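Local coordinates for protein paraflagellar rod component (Trypanosoma brucei, PDB 2Q0X) that is of unknown function but adopts the alpha/beta-hydrolase fold and is named as a component of the paraflagellar rod, at residues A[257-262]-A[292-297]; A[55-60]-A[68-73]; A[195-198]-A[202-205]. All blocks are in the same frame, centred on the assembly; numbering follows the deposited sequence.

Along the chain the order is contact 2, contact 3, contact 1. Contacts 1 and 2 both reach the eight-stranded mixed sheet of the alpha/beta-hydrolase fold: contact 2 packs helix 57-64 on strand 69-73, and contact 1 ties the start of the edge strand 260-264 to helix 280-299. Their centres are about 21 Å apart. Helix 280-299 also reaches contact 2, where L60 touches I287, and so links the two. Contact 3 lies off the sheet, in the helical region between strands 135-143 and 227-232, its centre about 23 Å from that of contact 1 and 25 Å from that of contact 2. Two contacts thus join sheet to helices; the third lies within the helical insertion.

Contact 1 (A[257-262]-A[292-297]); sequences CNRVTV and ADEDEF
R259, E294 and F297 form a combined salt bridge and cation-pi stack where the edge strand 260-264 of the alpha/beta-hydrolase sheet begins beside the last modelled helix, 280-299. R259 NE gives E294 OE1 a nearly straight bond of 2.7 Å (170° at the hydrogen), received on the syn lone pair, with OE1 close to the guanidinium plane. The second bond, R259 NH2 to E294 OE2 at 3.2 Å, is weak and bent, in keeping with carboxylate and guanidinium planes that do not coincide. F297, one turn further along the helix, takes a face of the same group: guanidinium and ring lie flat on each other with planes 4° apart and R259 CZ 3.8 Å from the ring centroid. R259 CD follows over the same ring face, toward the rim, at 3.4 Å from F297 CD2. A bend at chi3 (49°) turns the arginine end so that its edge meets E294 while its face meets the ring. R259 is itself the centre of an inverse gamma turn, and its backbone pairs with L227 on the neighbouring strand. A water lies 2.7 Å from T261 OG1 and 2.9 Å from E294 OE2 and bridges the carboxylate to the strand. On the same helix, D295 bridges to R137 and R39. With E294 buried and R259 only partly exposed, the ion pair probably keeps the carboxylate ionised, and the arginine's edge and one face are both engaged by a single helix surface.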
ATOM      1  N   CYS A 257     -29.851  11.879 -10.054  1.00 32.40           N
ATOM      2  CA  CYS A 257     -29.790  13.329 -10.147  1.00 33.01           C
ATOM      3  C   CYS A 257     -29.644  13.642 -11.626  1.00 33.89           C
ATOM      4  O   CYS A 257     -28.878  12.969 -12.332  1.00 34.22           O
ATOM      5  CB  CYS A 257     -28.572  13.839  -9.386  1.00 33.16           C
ATOM      6  SG  CYS A 257     -28.135  15.573  -9.601  1.00 33.01           S
ATOM      7  N   ASN A 258     -30.353  14.659 -12.092  1.00 34.63           N
ATOM      8  CA  ASN A 258     -30.269  15.070 -13.498  1.00 35.67           C
ATOM      9  C   ASN A 258     -28.917  15.680 -13.943  1.00 35.51           C
ATOM     10  O   ASN A 258     -28.654  15.797 -15.144  1.00 36.21           O
ATOM     11  CB  ASN A 258     -31.425  16.023 -13.855  1.00 36.15           C
ATOM     12  CG  ASN A 258     -31.390  17.337 -13.059  1.00 38.49           C
ATOM     13  OD1 ASN A 258     -31.074  18.402 -13.610  1.00 41.57           O
ATOM     14  ND2 ASN A 258     -31.734  17.269 -11.768  1.00 40.19           N
ATOM     15  N   ARG A 259     -28.051  16.050 -13.003  1.00 34.94           N
ATOM     16  CA  ARG A 259     -26.847  16.782 -13.364  1.00 34.58           C
ATOM     17  C   ARG A 259     -25.681  15.827 -13.566  1.00 34.20           C
ATOM     18  O   ARG A 259     -24.789  15.699 -12.735  1.00 34.14           O
ATOM     19  CB  ARG A 259     -26.578  17.878 -12.340  1.00 34.68           C
ATOM     20  CG  ARG A 259     -27.766  18.850 -12.283  1.00 35.54           C
ATOM     21  CD  ARG A 259     -27.443  20.197 -11.727  1.00 36.99           C
ATOM     22  NE  ARG A 259     -26.258  20.785 -12.340  1.00 38.19           N
ATOM     23  CZ  ARG A 259     -26.211  21.349 -13.546  1.00 38.76           C
ATOM     24  NH1 ARG A 259     -27.301  21.457 -14.302  1.00 39.21           N
ATOM     25  NH2 ARG A 259     -25.052  21.846 -13.985  1.00 38.57           N
ATOM     26  N   VAL A 260     -25.734  15.124 -14.685  1.00 33.68           N
ATOM     27  CA  VAL A 260     -24.719  14.153 -15.017  1.00 33.45           C
ATOM     28  C   VAL A 260     -24.011  14.600 -16.300  1.00 33.00           C
ATOM     29  O   VAL A 260     -24.642  15.057 -17.241  1.00 32.92           O
ATOM     30  CB  VAL A 260     -25.273  12.690 -15.086  1.00 33.33           C
ATOM     31  CG1 VAL A 260     -26.490  12.599 -15.897  1.00 33.59           C
ATOM     32  CG2 VAL A 260     -24.203  11.729 -15.637  1.00 33.97           C
ATOM     33  N   THR A 261     -22.686  14.517 -16.283  1.00 32.62           N
ATOM     34  CA  THR A 261     -21.841  14.846 -17.432  1.00 32.29           C
ATOM     35  C   THR A 261     -21.100  13.576 -17.811  1.00 32.05           C
ATOM     36  O   THR A 261     -20.570  12.890 -16.940  1.00 31.80           O
ATOM     37  CB  THR A 261     -20.826  15.937 -17.077  1.00 32.28           C
ATOM     38  OG1 THR A 261     -21.525  17.130 -16.698  1.00 31.69           O
ATOM     39  CG2 THR A 261     -19.888  16.231 -18.257  1.00 32.80           C
ATOM     40  N   VAL A 262     -21.104  13.247 -19.101  1.00 31.71           N
ATOM     41  CA  VAL A 262     -20.394  12.078 -19.599  1.00 31.71           C
ATOM     42  C   VAL A 262     -19.356  12.564 -20.599  1.00 31.78           C
ATOM     43  O   VAL A 262     -19.705  13.103 -21.645  1.00 31.20           O
ATOM     44  CB  VAL A 262     -21.336  11.044 -20.254  1.00 31.72           C
ATOM     45  CG1 VAL A 262     -20.543   9.842 -20.739  1.00 30.74           C
ATOM     46  CG2 VAL A 262     -22.451  10.613 -19.262  1.00 31.18           C
ATOM     47  N   ALA A 292     -16.455  23.592 -10.967  1.00 30.47           N
ATOM     48  CA  ALA A 292     -16.808  24.998 -11.135  1.00 30.62           C
ATOM     49  C   ALA A 292     -18.257  25.168 -11.612  1.00 31.08           C
ATOM     50  O   ALA A 292     -19.019  25.947 -11.033  1.00 31.15           O
ATOM     51  CB  ALA A 292     -15.834  25.679 -12.113  1.00 30.47           C
ATOM     52  N   ASP A 293     -18.635  24.447 -12.664  1.00 31.52           N
ATOM     53  CA  ASP A 293     -19.988  24.564 -13.218  1.00 32.19           C
ATOM     54  C   ASP A 293     -21.071  24.182 -12.203  1.00 32.46           C
ATOM     55  O   ASP A 293     -22.127  24.817 -12.153  1.00 32.28           O
ATOM     56  CB  ASP A 293     -20.154  23.725 -14.491  1.00 32.38           C
ATOM     57  CG  ASP A 293     -19.446  24.323 -15.708  1.00 33.19           C
ATOM     58  OD1 ASP A 293     -19.091  25.525 -15.730  1.00 33.64           O
ATOM     59  OD2 ASP A 293     -19.259  23.564 -16.676  1.00 35.18           O
ATOM     60  N   GLU A 294     -20.813  23.164 -11.388  1.00 32.72           N
ATOM     61  CA  GLU A 294     -21.807  22.739 -10.397  1.00 33.16           C
ATOM     62  C   GLU A 294     -21.946  23.736  -9.247  1.00 33.44           C
ATOM     63  O   GLU A 294     -23.028  23.846  -8.681  1.00 33.05           O
ATOM     64  CB  GLU A 294     -21.491  21.340  -9.853  1.00 33.19           C
ATOM     65  CG  GLU A 294     -21.547  20.241 -10.892  1.00 33.52           C
ATOM     66  CD  GLU A 294     -22.869  20.183 -11.654  1.00 33.78           C
ATOM     67  OE1 GLU A 294     -23.919  20.502 -11.076  1.00 34.60           O
ATOM     68  OE2 GLU A 294     -22.858  19.793 -12.837  1.00 34.33           O
ATOM     69  N   ASP A 295     -20.853  24.427  -8.896  1.00 33.97           N
ATOM     70  CA  ASP A 295     -20.909  25.544  -7.946  1.00 34.54           C
ATOM     71  C   ASP A 295     -21.807  26.663  -8.479  1.00 35.20           C
ATOM     72  O   ASP A 295     -22.563  27.260  -7.722  1.00 35.00           O
ATOM     73  CB  ASP A 295     -19.525  26.170  -7.704  1.00 34.60           C
ATOM     74  CG  ASP A 295     -18.590  25.289  -6.901  1.00 34.43           C
ATOM     75  OD1 ASP A 295     -19.041  24.440  -6.110  1.00 33.91           O
ATOM     76  OD2 ASP A 295     -17.372  25.482  -7.053  1.00 34.75           O
ATOM     77  N   GLU A 296     -21.666  26.962  -9.773  1.00 36.10           N
ATOM     78  CA  GLU A 296     -22.447  28.004 -10.439  1.00 36.95           C
ATOM     79  C   GLU A 296     -23.907  27.619 -10.431  1.00 37.32           C
ATOM     80  O   GLU A 296     -24.749  28.408 -10.022  1.00 37.54           O
ATOM     81  CB  GLU A 296     -22.000  28.238 -11.910  1.00 37.04           C
ATOM     82  N   PHE A 297     -24.204  26.401 -10.866  1.00 37.91           N
ATOM     83  CA  PHE A 297     -25.582  25.941 -10.885  1.00 38.49           C
ATOM     84  C   PHE A 297     -26.217  26.047  -9.508  1.00 38.87           C
ATOM     85  O   PHE A 297     -27.335  26.526  -9.389  1.00 38.80           O
ATOM     86  CB  PHE A 297     -25.727  24.509 -11.402  1.00 38.58           C
ATOM     87  CG  PHE A 297     -27.160  24.069 -11.497  1.00 38.49           C
ATOM     88  CD1 PHE A 297     -27.929  24.414 -12.605  1.00 39.18           C
ATOM     89  CD2 PHE A 297     -27.759  23.361 -10.458  1.00 38.60           C
ATOM     90  CE1 PHE A 297     -29.282  24.031 -12.693  1.00 39.08           C
ATOM     91  CE2 PHE A 297     -29.098  22.971 -10.531  1.00 38.74           C
ATOM     92  CZ  PHE A 297     -29.865  23.309 -11.651  1.00 38.91           C
TER
HETATM   93  O   HOH W   1     -22.694  17.259 -14.268  1.00 39.91           O

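Contact 2 (A[55-60]-A[68-73]); sequences DYFTNL and WAFVQV
Q72 OE1, a buried oxygen, accepts a hydrogen bond from L52 N and lies near the plane of the F57 ring at its edge, 3.5 Å from F57 CD2. The approach to the ring is a van der Waals contact, made by a side chain that extends from the strand to the ring's rim with its amide nearly perpendicular to it. F57 and F70 form a T-shaped (edge-to-face) pair: the CE1–CZ edge of F70 points at the face of F57, centroids 5.2 Å apart and planes at 68°. F70 CZ lies 3.8 Å from F57 CG. CG of F70 stands anti to the backbone N (chi1 -167°), which sends the ring from the strand toward the helix. L60, one turn after F57, reaches the same ring with CD2, which lies 3.9 Å from F70 CE2. The segments belong to the beta-alpha-beta unit of strand 40-44, helix 57-64 and strand 69-73, whose two strands run parallel and side by side in the alpha/beta-hydrolase sheet; the contact packs the connecting helix on the second of them. W43, from the first strand, meets F57 in another edge-to-face pair. Within 55-60, D55 O accepts two bonds, from T58 OG1 at 2.9 Å and T58 N at 3.1 Å. At the start of 55-60, D55 OD1 forms a salt bridge with K27 of the second subunit.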
ATOM      1  N   ASP A  55       0.395  10.865 -12.071  1.00 24.77           N
ATOM      2  CA  ASP A  55       1.298  11.992 -11.968  1.00 24.67           C
ATOM      3  C   ASP A  55       0.500  13.294 -11.988  1.00 24.49           C
ATOM      4  O   ASP A  55       0.788  14.189 -11.193  1.00 24.79           O
ATOM      5  CB  ASP A  55       2.369  11.963 -13.101  1.00 24.74           C
ATOM      6  CG  ASP A  55       3.448  10.888 -12.886  1.00 24.95           C
ATOM      7  OD1 ASP A  55       3.419  10.189 -11.853  1.00 25.36           O
ATOM      8  OD2 ASP A  55       4.333  10.735 -13.758  1.00 25.59           O
ATOM      9  N   TYR A  56      -0.526  13.386 -12.839  1.00 24.00           N
ATOM     10  CA  TYR A  56      -1.329  14.619 -12.931  1.00 23.95           C
ATOM     11  C   TYR A  56      -2.062  15.054 -11.656  1.00 23.65           C
ATOM     12  O   TYR A  56      -2.451  16.202 -11.556  1.00 23.76           O
ATOM     13  CB  TYR A  56      -2.286  14.610 -14.145  1.00 24.05           C
ATOM     14  CG  TYR A  56      -3.615  13.919 -13.930  1.00 24.46           C
ATOM     15  CD1 TYR A  56      -4.640  14.541 -13.208  1.00 24.22           C
ATOM     16  CD2 TYR A  56      -3.861  12.674 -14.472  1.00 23.72           C
ATOM     17  CE1 TYR A  56      -5.837  13.938 -13.014  1.00 24.52           C
ATOM     18  CE2 TYR A  56      -5.065  12.059 -14.274  1.00 24.95           C
ATOM     19  CZ  TYR A  56      -6.059  12.694 -13.549  1.00 24.69           C
ATOM     20  OH  TYR A  56      -7.283  12.080 -13.347  1.00 24.62           O
ATOM     21  N   PHE A  57      -2.250  14.154 -10.695  1.00 23.30           N
ATOM     22  CA  PHE A  57      -2.758  14.508  -9.369  1.00 23.02           C
ATOM     23  C   PHE A  57      -2.012  15.659  -8.683  1.00 23.26           C
ATOM     24  O   PHE A  57      -2.608  16.396  -7.893  1.00 22.76           O
ATOM     25  CB  PHE A  57      -2.680  13.289  -8.439  1.00 22.99           C
ATOM     26  CG  PHE A  57      -3.732  12.254  -8.670  1.00 22.26           C
ATOM     27  CD1 PHE A  57      -4.629  12.327  -9.738  1.00 22.74           C
ATOM     28  CD2 PHE A  57      -3.815  11.165  -7.809  1.00 22.72           C
ATOM     29  CE1 PHE A  57      -5.605  11.344  -9.912  1.00 22.60           C
ATOM     30  CE2 PHE A  57      -4.783  10.187  -7.988  1.00 22.08           C
ATOM     31  CZ  PHE A  57      -5.676  10.281  -9.031  1.00 22.39           C
ATOM     32  N   THR A  58      -0.707  15.787  -8.945  1.00 23.76           N
ATOM     33  CA  THR A  58       0.062  16.912  -8.419  1.00 24.21           C
ATOM     34  C   THR A  58      -0.423  18.225  -9.035  1.00 24.50           C
ATOM     35  O   THR A  58      -0.592  19.225  -8.338  1.00 24.23           O
ATOM     36  CB  THR A  58       1.607  16.727  -8.600  1.00 24.10           C
ATOM     37  OG1 THR A  58       1.953  16.587  -9.978  1.00 23.82           O
ATOM     38  CG2 THR A  58       2.070  15.474  -7.869  1.00 24.93           C
ATOM     39  N   ASN A  59      -0.679  18.194 -10.337  1.00 25.10           N
ATOM     40  CA  ASN A  59      -1.193  19.358 -11.066  1.00 25.69           C
ATOM     41  C   ASN A  59      -2.665  19.659 -10.717  1.00 25.59           C
ATOM     42  O   ASN A  59      -3.023  20.809 -10.485  1.00 25.67           O
ATOM     43  CB  ASN A  59      -1.035  19.144 -12.571  1.00 25.82           C
ATOM     44  CG  ASN A  59       0.401  18.979 -12.986  1.00 27.48           C
ATOM     45  OD1 ASN A  59       1.192  19.924 -12.915  1.00 28.85           O
ATOM     46  ND2 ASN A  59       0.765  17.766 -13.410  1.00 29.22           N
ATOM     47  N   LEU A  60      -3.502  18.621 -10.700  1.00 25.69           N
ATOM     48  CA  LEU A  60      -4.860  18.698 -10.137  1.00 25.77           C
ATOM     49  C   LEU A  60      -4.917  19.395  -8.772  1.00 26.19           C
ATOM     50  O   LEU A  60      -5.630  20.387  -8.612  1.00 26.06           O
ATOM     51  CB  LEU A  60      -5.489  17.297  -9.991  1.00 25.76           C
ATOM     52  CG  LEU A  60      -7.005  17.268  -9.663  1.00 25.86           C
ATOM     53  CD1 LEU A  60      -7.801  18.273 -10.551  1.00 25.70           C
ATOM     54  CD2 LEU A  60      -7.604  15.898  -9.812  1.00 25.17           C
ATOM     55  N   TRP A  68     -10.605  23.504  -3.400  1.00 26.30           N
ATOM     56  CA  TRP A  68     -10.764  22.169  -2.827  1.00 25.46           C
ATOM     57  C   TRP A  68      -9.420  21.612  -2.335  1.00 25.07           C
ATOM     58  O   TRP A  68      -8.395  21.741  -3.010  1.00 25.22           O
ATOM     59  CB  TRP A  68     -11.341  21.191  -3.869  1.00 24.87           C
ATOM     60  CG  TRP A  68     -12.762  21.469  -4.347  1.00 24.38           C
ATOM     61  CD1 TRP A  68     -13.145  22.345  -5.318  1.00 23.85           C
ATOM     62  CD2 TRP A  68     -13.963  20.813  -3.912  1.00 24.17           C
ATOM     63  NE1 TRP A  68     -14.498  22.293  -5.495  1.00 24.01           N
ATOM     64  CE2 TRP A  68     -15.028  21.356  -4.650  1.00 24.04           C
ATOM     65  CE3 TRP A  68     -14.239  19.819  -2.973  1.00 24.36           C
ATOM     66  CZ2 TRP A  68     -16.355  20.938  -4.478  1.00 23.82           C
ATOM     67  CZ3 TRP A  68     -15.557  19.419  -2.791  1.00 24.26           C
ATOM     68  CH2 TRP A  68     -16.595  19.978  -3.545  1.00 23.65           C
ATOM     69  N   ALA A  69      -9.429  20.974  -1.170  1.00 24.38           N
ATOM     70  CA  ALA A  69      -8.312  20.155  -0.750  1.00 23.86           C
ATOM     71  C   ALA A  69      -8.318  18.892  -1.615  1.00 23.58           C
ATOM     72  O   ALA A  69      -9.305  18.604  -2.273  1.00 23.68           O
ATOM     73  CB  ALA A  69      -8.405  19.807   0.735  1.00 23.43           C
ATOM     74  N   PHE A  70      -7.195  18.183  -1.644  1.00 23.35           N
ATOM     75  CA  PHE A  70      -7.061  16.933  -2.378  1.00 23.46           C
ATOM     76  C   PHE A  70      -6.566  15.876  -1.391  1.00 23.61           C
ATOM     77  O   PHE A  70      -5.506  16.033  -0.800  1.00 23.00           O
ATOM     78  CB  PHE A  70      -6.100  17.072  -3.577  1.00 23.42           C
ATOM     79  CG  PHE A  70      -6.164  15.904  -4.543  1.00 23.87           C
ATOM     80  CD1 PHE A  70      -5.097  15.014  -4.666  1.00 23.70           C
ATOM     81  CD2 PHE A  70      -7.303  15.677  -5.301  1.00 23.44           C
ATOM     82  CE1 PHE A  70      -5.149  13.934  -5.532  1.00 23.15           C
ATOM     83  CE2 PHE A  70      -7.367  14.588  -6.160  1.00 23.73           C
ATOM     84  CZ  PHE A  70      -6.276  13.704  -6.265  1.00 23.37           C
ATOM     85  N   VAL A  71      -7.385  14.841  -1.180  1.00 23.84           N
ATOM     86  CA  VAL A  71      -7.091  13.792  -0.221  1.00 24.03           C
ATOM     87  C   VAL A  71      -7.070  12.454  -0.942  1.00 24.16           C
ATOM     88  O   VAL A  71      -7.923  12.203  -1.788  1.00 24.11           O
ATOM     89  CB  VAL A  71      -8.144  13.717   0.904  1.00 24.24           C
ATOM     90  CG1 VAL A  71      -7.812  12.579   1.885  1.00 23.69           C
ATOM     91  CG2 VAL A  71      -8.255  15.069   1.653  1.00 23.84           C
ATOM     92  N   GLN A  72      -6.090  11.617  -0.568  1.00 23.98           N
ATOM     93  CA  GLN A  72      -5.854  10.296  -1.149  1.00 23.73           C
ATOM     94  C   GLN A  72      -5.748   9.252  -0.068  1.00 23.85           C
ATOM     95  O   GLN A  72      -5.078   9.464   0.930  1.00 23.60           O
ATOM     96  CB  GLN A  72      -4.545  10.308  -1.916  1.00 23.31           C
ATOM     97  CG  GLN A  72      -4.564  11.199  -3.111  1.00 23.06           C
ATOM     98  CD  GLN A  72      -3.197  11.302  -3.761  1.00 22.58           C
ATOM     99  OE1 GLN A  72      -2.778  10.407  -4.501  1.00 20.62           O
ATOM    100  NE2 GLN A  72      -2.482  12.387  -3.464  1.00 22.46           N
ATOM    101  N   VAL A  73      -6.408   8.123  -0.276  1.00 24.60           N
ATOM    102  CA  VAL A  73      -6.362   6.999   0.656  1.00 25.33           C
ATOM    103  C   VAL A  73      -6.033   5.785  -0.180  1.00 26.47           C
ATOM    104  O   VAL A  73      -6.490   5.664  -1.321  1.00 26.39           O
ATOM    105  CB  VAL A  73      -7.720   6.802   1.436  1.00 25.33           C
ATOM    106  CG1 VAL A  73      -8.880   6.465   0.507  1.00 24.54           C
ATOM    107  CG2 VAL A  73      -7.609   5.729   2.551  1.00 24.50           C
TER

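Contact 3 (A[195-198]-A[202-205]); sequences GGFP and EAVW
E202 sits in the first turn of helix 200-209 and folds its side chain back over P198, in the loop that joins helix 189-193 to helix 200-209. This helical region lies between strands 135-143 and 227-232 of the alpha/beta-hydrolase fold, consistent with the cap that many members of the fold insert there. Followed outward, E202 CB comes 4.2 Å from CD1 of the F197 ring. CG, placed beside the backbone N, lies 4.1 Å from P198 CD. Here the chain turns sharply: chi2 of 100°, well off a staggered value, swings the carboxylate over the proline, the two side chains crossing at about a right angle. The carboxylate carbon E202 CD then rests 3.7 Å from P198 CD. At the tip, OE2 lies 3.6 Å from P198 CG and OE1 is 3.9 Å from P198 CB, so the carboxylate spreads along the pyrrolidine. OE1 is hydrogen-bonded to T199 OG1 and OE2 to Y183 OH. These two bonds fix the rotation of the carboxylate, and P198, which also touches Y183 and Q120, supplies an apolar wall beside it. F197, just before P198, meets the helix at A203 and the E202 carbonyl. Its ring meets the backbone obliquely, with CD1 3.8 Å from E202 O, and packs also on V215 of helix 213-218. A203, whose methyl group also touches F123 of helix 119-128, completes the contact, with its CB 3.7 Å from F197 CB.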
ATOM      1  N   GLY A 195     -20.119  -8.908  -4.791  1.00 40.62           N
ATOM      2  CA  GLY A 195     -21.087  -8.349  -5.729  1.00 40.21           C
ATOM      3  C   GLY A 195     -20.746  -6.915  -6.096  1.00 39.99           C
ATOM      4  O   GLY A 195     -19.575  -6.590  -6.333  1.00 39.84           O
ATOM      5  N   GLY A 196     -21.776  -6.073  -6.179  1.00 39.33           N
ATOM      6  CA  GLY A 196     -21.628  -4.695  -6.591  1.00 39.13           C
ATOM      7  C   GLY A 196     -21.186  -4.588  -8.032  1.00 39.12           C
ATOM      8  O   GLY A 196     -21.407  -5.503  -8.811  1.00 38.98           O
ATOM      9  N   PHE A 197     -20.522  -3.477  -8.371  1.00 39.12           N
ATOM     10  CA  PHE A 197     -20.040  -3.230  -9.738  1.00 39.05           C
ATOM     11  C   PHE A 197     -18.567  -2.843  -9.704  1.00 39.00           C
ATOM     12  O   PHE A 197     -18.246  -1.689  -9.381  1.00 39.11           O
ATOM     13  CB  PHE A 197     -20.837  -2.110 -10.397  1.00 39.03           C
ATOM     14  CG  PHE A 197     -22.297  -2.296 -10.303  1.00 39.00           C
ATOM     15  CD1 PHE A 197     -22.966  -3.053 -11.242  1.00 38.91           C
ATOM     16  CD2 PHE A 197     -23.010  -1.726  -9.262  1.00 39.17           C
ATOM     17  CE1 PHE A 197     -24.331  -3.238 -11.149  1.00 39.96           C
ATOM     18  CE2 PHE A 197     -24.367  -1.914  -9.158  1.00 39.33           C
ATOM     19  CZ  PHE A 197     -25.034  -2.672 -10.109  1.00 39.42           C
ATOM     20  N   PRO A 198     -17.673  -3.803 -10.017  1.00 38.72           N
ATOM     21  CA  PRO A 198     -16.244  -3.553  -9.932  1.00 38.59           C
ATOM     22  C   PRO A 198     -15.791  -2.290 -10.630  1.00 38.37           C
ATOM     23  O   PRO A 198     -15.097  -1.514 -10.031  1.00 37.99           O
ATOM     24  CB  PRO A 198     -15.636  -4.800 -10.584  1.00 38.83           C
ATOM     25  CG  PRO A 198     -16.615  -5.866 -10.277  1.00 38.65           C
ATOM     26  CD  PRO A 198     -17.954  -5.197 -10.420  1.00 38.45           C
ATOM     27  N   GLU A 202     -19.218  -2.669 -15.747  1.00 38.80           N
ATOM     28  CA  GLU A 202     -20.413  -3.326 -15.195  1.00 38.86           C
ATOM     29  C   GLU A 202     -21.483  -2.313 -14.755  1.00 38.62           C
ATOM     30  O   GLU A 202     -22.677  -2.539 -14.951  1.00 38.33           O
ATOM     31  CB  GLU A 202     -20.027  -4.216 -14.010  1.00 39.27           C
ATOM     32  CG  GLU A 202     -19.090  -5.382 -14.390  1.00 39.97           C
ATOM     33  CD  GLU A 202     -17.629  -5.135 -14.074  1.00 40.99           C
ATOM     34  OE1 GLU A 202     -17.178  -3.960 -14.059  1.00 42.20           O
ATOM     35  OE2 GLU A 202     -16.914  -6.140 -13.861  1.00 40.81           O
ATOM     36  N   ALA A 203     -21.039  -1.196 -14.179  1.00 38.17           N
ATOM     37  CA  ALA A 203     -21.950  -0.185 -13.630  1.00 37.82           C
ATOM     38  C   ALA A 203     -22.685   0.629 -14.708  1.00 37.81           C
ATOM     39  O   ALA A 203     -23.830   1.000 -14.513  1.00 36.97           O
ATOM     40  CB  ALA A 203     -21.206   0.736 -12.699  1.00 37.40           C
ATOM     41  N   VAL A 204     -22.019   0.903 -15.838  1.00 37.88           N
ATOM     42  CA  VAL A 204     -22.571   1.823 -16.836  1.00 37.73           C
ATOM     43  C   VAL A 204     -22.560   1.269 -18.272  1.00 38.00           C
ATOM     44  O   VAL A 204     -23.592   1.230 -18.927  1.00 38.33           O
ATOM     45  CB  VAL A 204     -21.821   3.184 -16.786  1.00 37.60           C
ATOM     46  CG1 VAL A 204     -22.192   4.076 -17.960  1.00 37.56           C
ATOM     47  CG2 VAL A 204     -22.099   3.904 -15.472  1.00 36.89           C
ATOM     48  N   TRP A 205     -21.408   0.832 -18.747  1.00 37.93           N
ATOM     49  CA  TRP A 205     -21.229   0.541 -20.161  1.00 37.73           C
ATOM     50  C   TRP A 205     -22.083  -0.632 -20.616  1.00 37.88           C
ATOM     51  O   TRP A 205     -22.931  -0.492 -21.513  1.00 37.26           O
ATOM     52  CB  TRP A 205     -19.753   0.266 -20.470  1.00 37.55           C
ATOM     53  CG  TRP A 205     -19.406   0.476 -21.905  1.00 37.10           C
ATOM     54  CD1 TRP A 205     -19.095  -0.475 -22.809  1.00 36.87           C
ATOM     55  CD2 TRP A 205     -19.349   1.732 -22.594  1.00 36.87           C
ATOM     56  NE1 TRP A 205     -18.842   0.100 -24.032  1.00 37.36           N
ATOM     57  CE2 TRP A 205     -18.994   1.459 -23.927  1.00 36.86           C
ATOM     58  CE3 TRP A 205     -19.560   3.064 -22.210  1.00 36.97           C
ATOM     59  CZ2 TRP A 205     -18.841   2.467 -24.887  1.00 37.24           C
ATOM     60  CZ3 TRP A 205     -19.407   4.072 -23.157  1.00 36.79           C
ATOM     61  CH2 TRP A 205     -19.046   3.767 -24.482  1.00 37.31           C
TER